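Local coordinates for protein methylglyoxal reductase (NADPH-dependent) (Candida albicans SC5314, PDB 6KWS) that probably reduces methylglyoxal with NADPH as hydride donor, as a member of the extended short-chain dehydrogenase/reductase family, at residues Val92-Val101 and Trp153-Tyr164. The protein carries 1 engineered substitution. Sequence-based numbering, arbitrary orientation.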
loop_
_atom_site.group_PDB
_atom_site.type_symbol
_atom_site.label_atom_id
_atom_site.label_comp_id
_atom_site.label_asym_id
_atom_site.label_seq_id
_atom_site.Cartn_x
_atom_site.Cartn_y
_atom_site.Cartn_z
ATOM N N VAL A 92 4.094 15.930 -14.849
ATOM C CA VAL A 92 4.387 15.179 -13.640
ATOM C C VAL A 92 4.611 16.101 -12.448
ATOM O O VAL A 92 4.321 15.726 -11.309
ATOM C CB VAL A 92 5.602 14.276 -13.909
ATOM C CG1 VAL A 92 5.944 13.467 -12.691
ATOM C CG2 VAL A 92 5.309 13.369 -15.100
ATOM N N GLU A 93 5.125 17.313 -12.675
ATOM C CA GLU A 93 5.455 18.174 -11.540
ATOM C C GLU A 93 4.202 18.655 -10.814
ATOM O O GLU A 93 4.113 18.556 -9.584
ATOM C CB GLU A 93 6.306 19.367 -11.981
ATOM C CG GLU A 93 6.876 20.144 -10.784
ATOM C CD GLU A 93 8.017 21.099 -11.141
ATOM O OE1 GLU A 93 8.186 21.439 -12.344
ATOM O OE2 GLU A 93 8.754 21.500 -10.203
ATOM N N LYS A 94 3.226 19.194 -11.554
ATOM C CA LYS A 94 2.036 19.731 -10.899
ATOM C C LYS A 94 1.031 18.638 -10.548
ATOM O O LYS A 94 0.272 18.783 -9.585
ATOM C CB LYS A 94 1.358 20.797 -11.781
ATOM C CG LYS A 94 2.240 22.009 -12.127
ATOM C CD LYS A 94 2.996 22.572 -10.894
ATOM C CE LYS A 94 3.008 24.129 -10.832
ATOM N NZ LYS A 94 4.355 24.747 -10.559
ATOM N N GLU A 95 0.998 17.548 -11.295
ATOM C CA GLU A 95 -0.038 16.551 -11.063
ATOM C C GLU A 95 0.378 15.446 -10.097
ATOM O O GLU A 95 -0.498 14.789 -9.523
ATOM C CB GLU A 95 -0.493 15.933 -12.394
ATOM C CG GLU A 95 -1.397 16.866 -13.228
ATOM C CD GLU A 95 -1.754 16.295 -14.608
ATOM O OE1 GLU A 95 -0.859 16.225 -15.485
ATOM O OE2 GLU A 95 -2.934 15.925 -14.828
ATOM N N LEU A 96 1.676 15.240 -9.874
ATOM C CA LEU A 96 2.130 14.155 -9.014
ATOM C C LEU A 96 3.027 14.608 -7.871
ATOM O O LEU A 96 2.763 14.254 -6.710
ATOM C CB LEU A 96 2.858 13.098 -9.848
ATOM C CG LEU A 96 1.966 12.072 -10.537
ATOM C CD1 LEU A 96 2.794 11.168 -11.460
ATOM C CD2 LEU A 96 1.220 11.262 -9.499
ATOM N N LEU A 97 4.094 15.367 -8.154
ATOM C CA LEU A 97 5.129 15.592 -7.143
ATOM C C LEU A 97 4.700 16.615 -6.102
ATOM O O LEU A 97 4.765 16.344 -4.896
ATOM C CB LEU A 97 6.432 16.018 -7.806
ATOM C CG LEU A 97 7.134 14.848 -8.482
ATOM C CD1 LEU A 97 8.242 15.348 -9.386
ATOM C CD2 LEU A 97 7.680 13.905 -7.418
ATOM N N LEU A 98 4.254 17.791 -6.540
ATOM C CA LEU A 98 3.765 18.777 -5.579
ATOM C C LEU A 98 2.583 18.265 -4.773
ATOM O O LEU A 98 2.641 18.340 -3.532
ATOM C CB LEU A 98 3.450 20.089 -6.303
ATOM C CG LEU A 98 4.720 20.710 -6.893
ATOM C CD1 LEU A 98 4.365 21.867 -7.781
ATOM C CD2 LEU A 98 5.681 21.146 -5.791
ATOM N N PRO A 99 1.518 17.704 -5.371
ATOM C CA PRO A 99 0.419 17.162 -4.542
ATOM C C PRO A 99 0.863 16.137 -3.507
ATOM O O PRO A 99 0.333 16.127 -2.389
ATOM C CB PRO A 99 -0.522 16.532 -5.573
ATOM C CG PRO A 99 -0.223 17.227 -6.836
ATOM C CD PRO A 99 1.236 17.550 -6.809
ATOM N N ALA A 100 1.817 15.268 -3.845
ATOM C CA ALA A 100 2.323 14.335 -2.844
ATOM C C ALA A 100 3.064 15.068 -1.733
ATOM O O ALA A 100 2.840 14.793 -0.546
ATOM C CB ALA A 100 3.230 13.281 -3.490
ATOM N N VAL A 101 3.944 16.012 -2.087
ATOM C CA VAL A 101 4.704 16.718 -1.057
ATOM C C VAL A 101 3.794 17.647 -0.261
ATOM O O VAL A 101 3.797 17.634 0.974
ATOM C CB VAL A 101 5.892 17.484 -1.667
ATOM C CG1 VAL A 101 6.595 18.286 -0.575
ATOM C CG2 VAL A 101 6.860 16.521 -2.309
ATOM N N TRP A 153 14.719 15.120 -8.001
ATOM C CA TRP A 153 13.528 15.824 -8.460
ATOM C C TRP A 153 13.546 15.988 -9.966
ATOM O O TRP A 153 12.522 15.818 -10.635
ATOM C CB TRP A 153 13.452 17.193 -7.779
ATOM C CG TRP A 153 12.168 17.940 -7.981
ATOM C CD1 TRP A 153 11.863 18.786 -9.009
ATOM C CD2 TRP A 153 11.030 17.946 -7.107
ATOM N NE1 TRP A 153 10.602 19.312 -8.836
ATOM C CE2 TRP A 153 10.071 18.813 -7.675
ATOM C CE3 TRP A 153 10.731 17.308 -5.899
ATOM C CZ2 TRP A 153 8.828 19.042 -7.084
ATOM C CZ3 TRP A 153 9.493 17.541 -5.312
ATOM C CH2 TRP A 153 8.560 18.396 -5.906
ATOM N N GLN A 154 14.700 16.330 -10.523
ATOM C CA GLN A 154 14.753 16.564 -11.956
ATOM C C GLN A 154 14.466 15.281 -12.709
ATOM O O GLN A 154 13.664 15.270 -13.650
ATOM C CB GLN A 154 16.109 17.152 -12.346
ATOM C CG GLN A 154 16.313 18.609 -11.908
ATOM C CD GLN A 154 16.340 18.788 -10.388
ATOM O OE1 GLN A 154 16.731 17.885 -9.641
ATOM N NE2 GLN A 154 15.936 19.965 -9.930
ATOM N N ASP A 155 15.069 14.177 -12.276
ATOM C CA ASP A 155 14.841 12.906 -12.944
ATOM C C ASP A 155 13.431 12.377 -12.726
ATOM O O ASP A 155 12.937 11.597 -13.545
ATOM C CB ASP A 155 15.885 11.907 -12.474
ATOM C CG ASP A 155 17.257 12.176 -13.093
ATOM O OD1 ASP A 155 17.389 13.189 -13.833
ATOM O OD2 ASP A 155 18.200 11.378 -12.848
ATOM N N ALA A 156 12.763 12.800 -11.656
ATOM C CA ALA A 156 11.402 12.351 -11.415
ATOM C C ALA A 156 10.402 12.907 -12.432
ATOM O O ALA A 156 9.332 12.318 -12.592
ATOM C CB ALA A 156 10.991 12.722 -9.992
ATOM N N LEU A 157 10.732 14.000 -13.138
ATOM C CA LEU A 157 9.882 14.563 -14.190
ATOM C C LEU A 157 10.016 13.873 -15.548
ATOM O O LEU A 157 9.221 14.170 -16.446
ATOM C CB LEU A 157 10.199 16.039 -14.404
ATOM C CG LEU A 157 10.490 16.907 -13.192
ATOM C CD1 LEU A 157 10.906 18.247 -13.689
ATOM C CD2 LEU A 157 9.273 17.038 -12.297
ATOM N N LEU A 158 11.001 12.990 -15.734
ATOM C CA LEU A 158 11.288 12.443 -17.061
ATOM C C LEU A 158 10.099 11.679 -17.637
ATOM O O LEU A 158 9.713 11.902 -18.788
ATOM C CB LEU A 158 12.532 11.550 -17.014
ATOM C CG LEU A 158 13.827 12.358 -16.811
ATOM C CD1 LEU A 158 15.069 11.463 -16.694
ATOM C CD2 LEU A 158 13.989 13.423 -17.911
ATOM N N ASN A 159 9.506 10.773 -16.866
ATOM C CA ASN A 159 8.472 9.899 -17.405
ATOM C C ASN A 159 7.535 9.483 -16.276
ATOM O O ASN A 159 7.908 9.551 -15.099
ATOM C CB ASN A 159 9.085 8.672 -18.104
ATOM C CG ASN A 159 9.944 7.821 -17.176
ATOM O OD1 ASN A 159 9.514 7.440 -16.088
ATOM N ND2 ASN A 159 11.164 7.508 -17.608
ATOM N N PRO A 160 6.301 9.066 -16.608
ATOM C CA PRO A 160 5.316 8.694 -15.569
ATOM C C PRO A 160 5.759 7.630 -14.563
ATOM O O PRO A 160 5.211 7.605 -13.449
ATOM C CB PRO A 160 4.128 8.204 -16.399
ATOM C CG PRO A 160 4.203 9.006 -17.643
ATOM C CD PRO A 160 5.663 9.293 -17.915
ATOM N N VAL A 161 6.693 6.737 -14.907
ATOM C CA VAL A 161 7.152 5.755 -13.925
ATOM C C VAL A 161 8.099 6.407 -12.925
ATOM O O VAL A 161 7.959 6.225 -11.706
ATOM C CB VAL A 161 7.804 4.535 -14.612
ATOM C CG1 VAL A 161 8.606 3.681 -13.596
ATOM C CG2 VAL A 161 6.747 3.679 -15.274
ATOM N N ASN A 162 9.086 7.164 -13.424
ATOM C CA ASN A 162 9.926 7.958 -12.533
ATOM C C ASN A 162 9.084 8.925 -11.707
ATOM O O ASN A 162 9.378 9.167 -10.528
ATOM C CB ASN A 162 10.980 8.735 -13.328
ATOM C CG ASN A 162 12.138 7.876 -13.790
ATOM O OD1 ASN A 162 12.255 6.687 -13.444
ATOM N ND2 ASN A 162 13.036 8.495 -14.549
ATOM N N GLY A 163 8.038 9.496 -12.312
ATOM C CA GLY A 163 7.136 10.350 -11.556
ATOM C C GLY A 163 6.476 9.626 -10.397
ATOM O O GLY A 163 6.406 10.144 -9.279
ATOM N N TYR A 164 5.986 8.410 -10.647
ATOM C CA TYR A 164 5.313 7.670 -9.587
ATOM C C TYR A 164 6.285 7.357 -8.456
ATOM O O TYR A 164 6.028 7.688 -7.292
ATOM C CB TYR A 164 4.679 6.390 -10.148
ATOM C CG TYR A 164 4.182 5.463 -9.052
ATOM C CD1 TYR A 164 2.934 5.645 -8.459
ATOM C CD2 TYR A 164 4.976 4.412 -8.595
ATOM C CE1 TYR A 164 2.495 4.807 -7.441
ATOM C CE2 TYR A 164 4.553 3.583 -7.578
ATOM C CZ TYR A 164 3.317 3.779 -6.999
ATOM O OH TYR A 164 2.934 2.919 -5.986
#
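The indole of Trp-153 has the CD1 methyl of Leu-97 over one face, 4.2 Å above the plane and close to the ring centre. Around its edge lie the carboxylate of Glu-93, Leu-98 CD2 and Val-101 CG2. Leu-97, Glu-93, Leu-98 and Val-101 together make the hole into which Trp-153 fits as a knob. Trp-153 NE1 donates to Glu-93 OE2 at 3.2 Å with an N-H...O angle of 160°; the acceptor lies in the indole plane, yet the N-H meets it from above the carboxylate, whose plane is turned 64° from the ring. Glu-93 gets there by holding CG anti to its backbone N and staying extended beyond it. The Leu-97 CD1 methyl also meets Leu-157 CD2 at 3.5 Å and Ala-156 CB at 3.8 Å. In this Rossmann-fold reductase, helices 92-114 and 160-181 flank the central sheet side by side, and their segments here run nearly parallel, 10° apart with axes 9.9 Å from each other. At Gly-163, which has no side chain, Val-92 CG1 lies 3.5 Å from the CA, and Leu-96 CD1 packs beside the glycine carbonyl carbon. The helix of Gly-163 is N-capped by Asn-159, its OD1 accepting from Asn-162 N at 2.7 Å. One turn beyond Tyr-164 lies the NADPH-binding Lys-168, while Phe-170 meets Trp-153 edge-to-face.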